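Local coordinates for rhizavidin (Rhizobium etli, PDB 3EW2), which binds biotin in an avidin-type beta-barrel, here with two protein chains in the assembly, at residues G24-I29 with Q40-A45; S17-Q22 with F121-T126. One frame throughout, in Å; residues are numbered along the deposited sequence.

Contact 1: residues G24-I29 with Q40-A45; sequences GSTMII and QYVNRA. With BTN (biotin), chain I.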
ATOM      1  N   GLY B  24      14.858   7.630   9.561  1.00 26.47           N
ATOM      2  CA  GLY B  24      15.846   6.568   9.874  1.00 27.40           C
ATOM      3  C   GLY B  24      15.398   5.118   9.585  1.00 28.87           C
ATOM      4  O   GLY B  24      16.135   4.125   9.851  1.00 28.13           O
ATOM      5  N   SER B  25      14.168   4.979   9.072  1.00 29.39           N
ATOM      6  CA  SER B  25      13.623   3.645   8.736  1.00 29.15           C
ATOM      7  C   SER B  25      14.241   3.098   7.481  1.00 29.05           C
ATOM      8  O   SER B  25      14.571   3.844   6.574  1.00 28.26           O
ATOM      9  CB  SER B  25      12.139   3.744   8.567  1.00 29.22           C
ATOM     10  OG  SER B  25      11.592   4.038   9.839  1.00 29.76           O
ATOM     11  N   THR B  26      14.460   1.786   7.460  1.00 30.48           N
ATOM     12  CA  THR B  26      15.015   1.124   6.276  1.00 31.10           C
ATOM     13  C   THR B  26      14.068   0.016   5.798  1.00 30.72           C
ATOM     14  O   THR B  26      13.354  -0.620   6.589  1.00 30.25           O
ATOM     15  CB  THR B  26      16.470   0.543   6.543  1.00 31.93           C
ATOM     16  OG1 THR B  26      17.047   0.035   5.309  1.00 32.73           O
ATOM     17  CG2 THR B  26      16.426  -0.594   7.524  1.00 32.72           C
ATOM     18  N   MET B  27      14.060  -0.206   4.493  1.00 29.65           N
ATOM     19  CA  MET B  27      13.415  -1.358   3.952  1.00 28.14           C
ATOM     20  C   MET B  27      14.351  -2.045   2.976  1.00 31.21           C
ATOM     21  O   MET B  27      15.131  -1.379   2.251  1.00 31.22           O
ATOM     22  CB  MET B  27      12.059  -0.999   3.303  1.00 28.29           C
ATOM     23  CG  MET B  27      12.084  -0.100   2.029  1.00 28.28           C
ATOM     24  SD  MET B  27      10.404   0.383   1.452  1.00 22.86           S
ATOM     25  CE  MET B  27      10.822   1.262  -0.040  1.00 22.63           C
ATOM     26  N   ILE B  28      14.291  -3.374   2.988  1.00 31.53           N
ATOM     27  CA  ILE B  28      14.905  -4.182   1.985  1.00 33.35           C
ATOM     28  C   ILE B  28      13.799  -4.807   1.118  1.00 34.64           C
ATOM     29  O   ILE B  28      12.896  -5.483   1.652  1.00 36.18           O
ATOM     30  CB  ILE B  28      15.806  -5.290   2.601  1.00 32.56           C
ATOM     31  CG1 ILE B  28      16.764  -4.676   3.633  1.00 33.55           C
ATOM     32  CG2 ILE B  28      16.617  -5.974   1.467  1.00 31.65           C
ATOM     33  CD1 ILE B  28      17.720  -5.720   4.265  1.00 33.33           C
ATOM     34  N   ILE B  29      13.879  -4.560  -0.189  1.00 34.70           N
ATOM     35  CA  ILE B  29      12.835  -4.887  -1.127  1.00 35.90           C
ATOM     36  C   ILE B  29      13.350  -5.691  -2.301  1.00 37.28           C
ATOM     37  O   ILE B  29      14.446  -5.436  -2.837  1.00 36.42           O
ATOM     38  CB  ILE B  29      12.026  -3.637  -1.706  1.00 35.82           C
ATOM     39  CG1 ILE B  29      12.802  -2.843  -2.741  1.00 35.35           C
ATOM     40  CG2 ILE B  29      11.463  -2.774  -0.599  1.00 36.65           C
ATOM     41  CD1 ILE B  29      12.027  -1.717  -3.398  1.00 35.07           C
ATOM     42  N   GLN B  40      11.155  -6.423   3.773  1.00 26.26           N
ATOM     43  CA  GLN B  40      11.228  -6.301   5.222  1.00 27.08           C
ATOM     44  C   GLN B  40      11.418  -4.836   5.590  1.00 27.40           C
ATOM     45  O   GLN B  40      12.171  -4.126   4.931  1.00 27.59           O
ATOM     46  CB  GLN B  40      12.420  -7.102   5.743  1.00 26.85           C
ATOM     47  CG  GLN B  40      12.314  -8.587   5.475  1.00 27.97           C
ATOM     48  CD  GLN B  40      11.192  -9.247   6.270  1.00 28.94           C
ATOM     49  OE1 GLN B  40      10.858  -8.825   7.376  1.00 25.79           O
ATOM     50  NE2 GLN B  40      10.612 -10.300   5.697  1.00 29.19           N
ATOM     51  N   TYR B  41      10.725  -4.388   6.619  1.00 26.77           N
ATOM     52  CA  TYR B  41      10.622  -2.980   6.892  1.00 27.90           C
ATOM     53  C   TYR B  41      11.052  -2.829   8.344  1.00 28.13           C
ATOM     54  O   TYR B  41      10.462  -3.495   9.208  1.00 28.70           O
ATOM     55  CB  TYR B  41       9.182  -2.418   6.697  1.00 26.90           C
ATOM     56  CG  TYR B  41       9.163  -0.892   6.631  1.00 28.71           C
ATOM     57  CD1 TYR B  41       9.101  -0.223   5.410  1.00 26.40           C
ATOM     58  CD2 TYR B  41       9.288  -0.116   7.803  1.00 28.36           C
ATOM     59  CE1 TYR B  41       9.122   1.151   5.356  1.00 25.32           C
ATOM     60  CE2 TYR B  41       9.310   1.273   7.756  1.00 28.06           C
ATOM     61  CZ  TYR B  41       9.231   1.900   6.534  1.00 28.09           C
ATOM     62  OH  TYR B  41       9.263   3.296   6.480  1.00 28.93           O
ATOM     63  N   VAL B  42      12.130  -2.058   8.581  1.00 27.05           N
ATOM     64  CA  VAL B  42      12.560  -1.753   9.939  1.00 27.60           C
ATOM     65  C   VAL B  42      12.231  -0.306  10.203  1.00 27.97           C
ATOM     66  O   VAL B  42      12.817   0.583   9.599  1.00 27.12           O
ATOM     67  CB  VAL B  42      14.046  -2.005  10.242  1.00 27.04           C
ATOM     68  CG1 VAL B  42      14.322  -1.589  11.728  1.00 26.86           C
ATOM     69  CG2 VAL B  42      14.379  -3.466  10.040  1.00 27.36           C
ATOM     70  N   ASN B  43      11.257  -0.109  11.084  1.00 27.98           N
ATOM     71  CA  ASN B  43      10.803   1.208  11.451  1.00 28.70           C
ATOM     72  C   ASN B  43      11.751   1.735  12.546  1.00 29.06           C
ATOM     73  O   ASN B  43      12.072   1.003  13.520  1.00 28.51           O
ATOM     74  CB  ASN B  43       9.371   1.118  12.020  1.00 28.08           C
ATOM     75  CG  ASN B  43       8.992   2.352  12.815  1.00 28.18           C
ATOM     76  OD1 ASN B  43       9.215   3.466  12.355  1.00 29.42           O
ATOM     77  ND2 ASN B  43       8.390   2.166  13.987  1.00 24.17           N
ATOM     78  N   ARG B  44      12.130   3.007  12.415  1.00 29.17           N
ATOM     79  CA  ARG B  44      12.931   3.681  13.417  1.00 29.81           C
ATOM     80  C   ARG B  44      12.421   5.092  13.687  1.00 30.67           C
ATOM     81  O   ARG B  44      13.163   5.890  14.273  1.00 30.77           O
ATOM     82  CB  ARG B  44      14.424   3.722  12.997  1.00 29.47           C
ATOM     83  CG  ARG B  44      15.028   2.354  12.903  1.00 28.70           C
ATOM     84  CD  ARG B  44      16.484   2.396  12.861  1.00 27.58           C
ATOM     85  NE  ARG B  44      17.030   1.155  12.340  1.00 26.17           N
ATOM     86  CZ  ARG B  44      17.402   0.956  11.069  1.00 32.24           C
ATOM     87  NH1 ARG B  44      17.310   1.913  10.149  1.00 30.88           N
ATOM     88  NH2 ARG B  44      17.902  -0.221  10.717  1.00 33.64           N
ATOM     89  N   ALA B  45      11.192   5.414  13.242  1.00 30.82           N
ATOM     90  CA  ALA B  45      10.624   6.770  13.444  1.00 31.28           C
ATOM     91  C   ALA B  45      10.238   7.024  14.903  1.00 32.50           C
ATOM     92  O   ALA B  45       9.743   6.123  15.598  1.00 33.38           O
ATOM     93  CB  ALA B  45       9.485   7.012  12.545  1.00 31.23           C
TER
HETATM   94  C11 BTN I 500       2.996   2.020  14.803  1.00 36.15           C
HETATM   95  O11 BTN I 500       3.551   2.949  15.428  1.00 35.68           O
HETATM   96  O12 BTN I 500       1.784   1.792  15.006  1.00 34.79           O
HETATM   97  C10 BTN I 500       3.778   1.184  13.818  1.00 32.17           C
HETATM   98  C9  BTN I 500       5.009   1.958  13.360  1.00 29.74           C
HETATM   99  C8  BTN I 500       4.611   3.248  12.653  1.00 28.83           C
HETATM  100  C7  BTN I 500       5.665   3.660  11.632  1.00 31.62           C
HETATM  101  C2  BTN I 500       5.173   4.821  10.777  1.00 30.99           C
HETATM  102  S1  BTN I 500       4.476   4.229   9.379  1.00 30.30           S
HETATM  103  C6  BTN I 500       4.892   5.737   8.468  1.00 28.03           C
HETATM  104  C5  BTN I 500       6.112   6.401   9.083  1.00 27.44           C
HETATM  105  N1  BTN I 500       7.305   5.983   8.371  1.00 25.50           N
HETATM  106  C3  BTN I 500       8.089   5.227   9.126  1.00 26.24           C
HETATM  107  O3  BTN I 500       9.310   4.662   8.703  1.00 28.39           O
HETATM  108  N2  BTN I 500       7.564   5.076  10.334  1.00 24.58           N
HETATM  109  C4  BTN I 500       6.310   5.792  10.466  1.00 25.69           C
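The Tyr41 ring carries the carbonyl O of Thr26 over one face, offset toward the rim, and meets biotin O3 at its edge, in plane. Met27 crosses it obliquely, with CB 3.7 Å from Tyr41 CD1 and SD in a Met-aromatic contact. Tyr41 also stacks with Trp85. The Arg44 guanidinium takes Gly24 O at its edge, with Val42 CB lying off toward the rim of one face; its NH1 donates to Gly24 O at 2.5 Å, a short, bent bond nearly along the C=O axis. NH2 lies alongside Thr26 CG2. The backbones of strands 26-29 and 40-42 pair antiparallel as two arms of a hairpin, with Val42 N to Thr26 O at 2.7 Å one of four backbone bonds.

Ser25 OG, set anti to its own carbonyl carbon (chi1 -67°), accepts from Arg44 N at 2.8 Å and donates to biotin O3 at 2.6 Å. Tyr41 OH donates to the same O3, also at 2.6 Å. Asn43 OD1 receives biotin N2 at 3.1 Å and, from above its carbonyl plane, Ala45 N, closing an Asx turn. Two short hydrogen bonds converging on the ureido oxygen would probably polarise its carbonyl toward oxyanion character, as in other avidins, while Asn43 reads the neighbouring N-H.

Contact 2: residues S17-Q22 with F121-T126; sequences SSWQNQ and FQYVPT. With BTN (biotin), chain I.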
ATOM      1  N   SER B  17      17.367  -4.652  -2.939  1.00 45.35           N
ATOM      2  CA  SER B  17      17.865  -3.284  -2.835  1.00 41.79           C
ATOM      3  C   SER B  17      17.383  -2.638  -1.536  1.00 39.63           C
ATOM      4  O   SER B  17      16.263  -2.893  -1.085  1.00 39.07           O
ATOM      5  CB  SER B  17      17.455  -2.452  -4.041  1.00 41.50           C
ATOM      6  OG  SER B  17      16.073  -2.122  -3.993  1.00 40.15           O
ATOM      7  N   SER B  18      18.237  -1.815  -0.926  1.00 36.72           N
ATOM      8  CA  SER B  18      17.878  -1.126   0.329  1.00 33.43           C
ATOM      9  C   SER B  18      17.599   0.370   0.173  1.00 31.74           C
ATOM     10  O   SER B  18      18.105   0.989  -0.768  1.00 30.26           O
ATOM     11  CB  SER B  18      18.973  -1.329   1.335  1.00 33.76           C
ATOM     12  OG  SER B  18      19.286  -2.678   1.372  1.00 32.92           O
ATOM     13  N   TRP B  19      16.796   0.922   1.100  1.00 30.54           N
ATOM     14  CA  TRP B  19      16.168   2.270   1.000  1.00 29.42           C
ATOM     15  C   TRP B  19      15.914   2.800   2.366  1.00 29.86           C
ATOM     16  O   TRP B  19      15.253   2.097   3.129  1.00 31.22           O
ATOM     17  CB  TRP B  19      14.792   2.200   0.315  1.00 28.02           C
ATOM     18  CG  TRP B  19      14.877   1.560  -1.018  1.00 27.97           C
ATOM     19  CD1 TRP B  19      14.895   0.222  -1.300  1.00 24.58           C
ATOM     20  CD2 TRP B  19      14.997   2.247  -2.264  1.00 23.98           C
ATOM     21  NE1 TRP B  19      15.025   0.051  -2.670  1.00 28.35           N
ATOM     22  CE2 TRP B  19      15.093   1.275  -3.273  1.00 26.08           C
ATOM     23  CE3 TRP B  19      15.077   3.592  -2.614  1.00 25.57           C
ATOM     24  CZ2 TRP B  19      15.218   1.608  -4.634  1.00 26.22           C
ATOM     25  CZ3 TRP B  19      15.224   3.931  -3.972  1.00 26.38           C
ATOM     26  CH2 TRP B  19      15.293   2.935  -4.953  1.00 26.51           C
ATOM     27  N   GLN B  20      16.375   4.027   2.683  1.00 30.29           N
ATOM     28  CA  GLN B  20      16.151   4.646   4.034  1.00 30.91           C
ATOM     29  C   GLN B  20      15.416   5.973   3.969  1.00 29.11           C
ATOM     30  O   GLN B  20      15.655   6.793   3.099  1.00 27.07           O
ATOM     31  CB  GLN B  20      17.476   4.977   4.763  1.00 31.08           C
ATOM     32  CG  GLN B  20      18.303   3.837   5.320  1.00 35.92           C
ATOM     33  CD  GLN B  20      19.517   4.374   6.153  1.00 37.08           C
ATOM     34  OE1 GLN B  20      19.551   4.215   7.381  1.00 42.87           O
ATOM     35  NE2 GLN B  20      20.492   5.027   5.472  1.00 38.29           N
ATOM     36  N   ASN B  21      14.553   6.226   4.935  1.00 29.06           N
ATOM     37  CA  ASN B  21      13.879   7.497   4.911  1.00 29.41           C
ATOM     38  C   ASN B  21      14.475   8.475   5.964  1.00 29.42           C
ATOM     39  O   ASN B  21      15.331   8.098   6.783  1.00 29.33           O
ATOM     40  CB  ASN B  21      12.348   7.319   4.987  1.00 28.55           C
ATOM     41  CG  ASN B  21      11.888   6.786   6.313  1.00 29.93           C
ATOM     42  OD1 ASN B  21      12.576   6.927   7.337  1.00 31.46           O
ATOM     43  ND2 ASN B  21      10.728   6.143   6.319  1.00 28.28           N
ATOM     44  N   GLN B  22      14.007   9.712   5.919  1.00 29.46           N
ATOM     45  CA  GLN B  22      14.481  10.804   6.762  1.00 29.97           C
ATOM     46  C   GLN B  22      14.213  10.566   8.250  1.00 30.88           C
ATOM     47  O   GLN B  22      14.809  11.275   9.094  1.00 31.82           O
ATOM     48  CB  GLN B  22      13.846  12.130   6.288  1.00 29.78           C
ATOM     49  CG  GLN B  22      12.315  12.306   6.524  1.00 32.50           C
ATOM     50  CD  GLN B  22      11.415  11.149   5.990  1.00 35.30           C
ATOM     51  OE1 GLN B  22      11.529  10.741   4.836  1.00 34.37           O
ATOM     52  NE2 GLN B  22      10.505  10.637   6.857  1.00 34.44           N
ATOM     53  N   PHE B 121      12.503   8.016   0.581  1.00 30.74           N
ATOM     54  CA  PHE B 121      13.399   6.912   0.766  1.00 30.10           C
ATOM     55  C   PHE B 121      14.494   7.174  -0.220  1.00 30.54           C
ATOM     56  O   PHE B 121      14.199   7.525  -1.372  1.00 29.93           O
ATOM     57  CB  PHE B 121      12.738   5.553   0.420  1.00 29.34           C
ATOM     58  CG  PHE B 121      11.722   5.112   1.417  1.00 29.98           C
ATOM     59  CD1 PHE B 121      10.364   5.470   1.264  1.00 27.12           C
ATOM     60  CD2 PHE B 121      12.112   4.358   2.529  1.00 25.67           C
ATOM     61  CE1 PHE B 121       9.418   5.082   2.229  1.00 28.89           C
ATOM     62  CE2 PHE B 121      11.180   3.984   3.500  1.00 28.84           C
ATOM     63  CZ  PHE B 121       9.823   4.347   3.361  1.00 28.47           C
ATOM     64  N   GLN B 122      15.740   7.036   0.248  1.00 30.57           N
ATOM     65  CA  GLN B 122      16.929   7.180  -0.569  1.00 32.09           C
ATOM     66  C   GLN B 122      17.439   5.786  -0.793  1.00 32.70           C
ATOM     67  O   GLN B 122      17.497   4.991   0.146  1.00 31.72           O
ATOM     68  CB  GLN B 122      18.067   7.949   0.168  1.00 32.43           C
ATOM     69  CG  GLN B 122      17.864   9.426   0.430  1.00 34.09           C
ATOM     70  CD  GLN B 122      17.557  10.242  -0.790  1.00 37.33           C
ATOM     71  OE1 GLN B 122      18.089  10.000  -1.894  1.00 40.60           O
ATOM     72  NE2 GLN B 122      16.705  11.244  -0.607  1.00 35.40           N
ATOM     73  N   TYR B 123      17.811   5.498  -2.033  1.00 34.62           N
ATOM     74  CA  TYR B 123      18.552   4.298  -2.317  1.00 37.26           C
ATOM     75  C   TYR B 123      19.896   4.257  -1.559  1.00 38.37           C
ATOM     76  O   TYR B 123      20.592   5.259  -1.431  1.00 39.21           O
ATOM     77  CB  TYR B 123      18.744   4.157  -3.815  1.00 38.70           C
ATOM     78  CG  TYR B 123      19.625   3.014  -4.181  1.00 39.95           C
ATOM     79  CD1 TYR B 123      19.237   1.696  -3.921  1.00 40.80           C
ATOM     80  CD2 TYR B 123      20.871   3.246  -4.761  1.00 41.21           C
ATOM     81  CE1 TYR B 123      20.069   0.637  -4.239  1.00 43.30           C
ATOM     82  CE2 TYR B 123      21.720   2.192  -5.085  1.00 42.38           C
ATOM     83  CZ  TYR B 123      21.312   0.896  -4.826  1.00 42.94           C
ATOM     84  OH  TYR B 123      22.160  -0.132  -5.139  1.00 43.46           O
ATOM     85  N   VAL B 124      20.216   3.103  -1.011  1.00 39.13           N
ATOM     86  CA  VAL B 124      21.442   2.908  -0.311  1.00 40.88           C
ATOM     87  C   VAL B 124      22.211   1.763  -0.984  1.00 41.89           C
ATOM     88  O   VAL B 124      21.706   0.653  -1.084  1.00 41.98           O
ATOM     89  CB  VAL B 124      21.143   2.552   1.125  1.00 40.88           C
ATOM     90  CG1 VAL B 124      22.315   1.819   1.728  1.00 42.25           C
ATOM     91  CG2 VAL B 124      20.820   3.788   1.885  1.00 40.79           C
ATOM     92  N   PRO B 125      23.423   2.029  -1.492  1.00 42.78           N
ATOM     93  CA  PRO B 125      24.126   0.878  -2.082  1.00 43.70           C
ATOM     94  C   PRO B 125      24.633  -0.079  -1.011  1.00 44.91           C
ATOM     95  O   PRO B 125      24.811   0.319   0.159  1.00 45.54           O
ATOM     96  CB  PRO B 125      25.293   1.532  -2.833  1.00 43.81           C
ATOM     97  CG  PRO B 125      24.889   3.010  -2.981  1.00 42.99           C
ATOM     98  CD  PRO B 125      24.184   3.277  -1.664  1.00 42.82           C
ATOM     99  N   THR B 126      24.847  -1.332  -1.379  1.00 45.72           N
ATOM    100  CA  THR B 126      25.423  -2.275  -0.422  1.00 46.76           C
ATOM    101  C   THR B 126      26.813  -1.788   0.008  1.00 48.22           C
ATOM    102  O   THR B 126      27.602  -1.336  -0.817  1.00 46.54           O
ATOM    103  CB  THR B 126      25.473  -3.718  -0.993  1.00 46.91           C
ATOM    104  OG1 THR B 126      24.231  -4.006  -1.672  1.00 46.73           O
ATOM    105  CG2 THR B 126      25.701  -4.712   0.114  1.00 45.44           C
TER
HETATM  106  C11 BTN I 500       2.996   2.020  14.803  1.00 36.15           C
HETATM  107  O11 BTN I 500       3.551   2.949  15.428  1.00 35.68           O
HETATM  108  O12 BTN I 500       1.784   1.792  15.006  1.00 34.79           O
HETATM  109  C10 BTN I 500       3.778   1.184  13.818  1.00 32.17           C
HETATM  110  C9  BTN I 500       5.009   1.958  13.360  1.00 29.74           C
HETATM  111  C8  BTN I 500       4.611   3.248  12.653  1.00 28.83           C
HETATM  112  C7  BTN I 500       5.665   3.660  11.632  1.00 31.62           C
HETATM  113  C2  BTN I 500       5.173   4.821  10.777  1.00 30.99           C
HETATM  114  S1  BTN I 500       4.476   4.229   9.379  1.00 30.30           S
HETATM  115  C6  BTN I 500       4.892   5.737   8.468  1.00 28.03           C
HETATM  116  C5  BTN I 500       6.112   6.401   9.083  1.00 27.44           C
HETATM  117  N1  BTN I 500       7.305   5.983   8.371  1.00 25.50           N
HETATM  118  C3  BTN I 500       8.089   5.227   9.126  1.00 26.24           C
HETATM  119  O3  BTN I 500       9.310   4.662   8.703  1.00 28.39           O
HETATM  120  N2  BTN I 500       7.564   5.076  10.334  1.00 24.58           N
HETATM  121  C4  BTN I 500       6.310   5.792  10.466  1.00 25.69           C
HETATM  122  O   HOH W   1      20.874  -1.695  -1.343  1.00 33.15           O
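Gln20 and Gln122 join the two backbones by a reciprocal pair of bonds, Gln20 N to Gln122 O and Gln122 N to Gln20 O, both 2.9 Å. Val124 N donates to Ser18 O at 3.0 Å from above the carbonyl plane. A water accepts from Ser18 N and donates to Val124 O. Asn21 ND2 donates to biotin O3 at 3.1 Å along a nearly straight line, 167° at the hydrogen. The other end of that amide, OD1, accepts from the backbone N of Ser23 and of Ser25, which fixes the rotation of the group and leaves its NH2 end for the ligand. Within the first strand, Trp19 NE1 donates to Ser17 OG at 2.8 Å, tying down the indole edge.

The packing follows the side of the sheet that carries Trp19, Asn21, Phe121 and Tyr123. Tyr123 CB sits over the six-membered ring of Trp19 in a CH-pi contact, 3.9 Å from the ring centroid, and the Tyr123 ring turns its edge to that indole face with the planes at 60°. Phe121 lies beside Asn21, whose CB rests over one face of the phenyl, 4.0 Å from its centroid; ND2 stands above the rim, 3.6 Å from Phe121 CZ, and points on to the ligand. Having CG between the backbone N and the carbonyl carbon (chi1 68°) brings the Asn21 amide alongside the phenyl. On the other side of the sheet Gln20 NE2 lies 3.8 Å from Val124 CG2.

Here the first strand, 16-21, meets the last, 112-124: this antiparallel seam closes the eight-stranded avidin barrel, and one end of it contributes to the biotin pocket.

From the N terminus, strand 16-21 comes first and supplies one side of contact 2. The chain turns into strand 26-31, which contact 1 joins to strand 36-42 across a short hairpin, 11 residues apart at the closest ends. It then runs through the remaining strands before 121-126 returns to 17-22, 99 residues on. Contact 1 is therefore nested inside the loop closed by contact 2. Their centres are 9 Å apart, and strands 16-21 and 26-31 are neighbours in the sheet, probably bonded from Met27 N to Trp19 O. With that pairing between them, the two contacts make four neighbouring strands of the barrel, whose ends reach the same biotin.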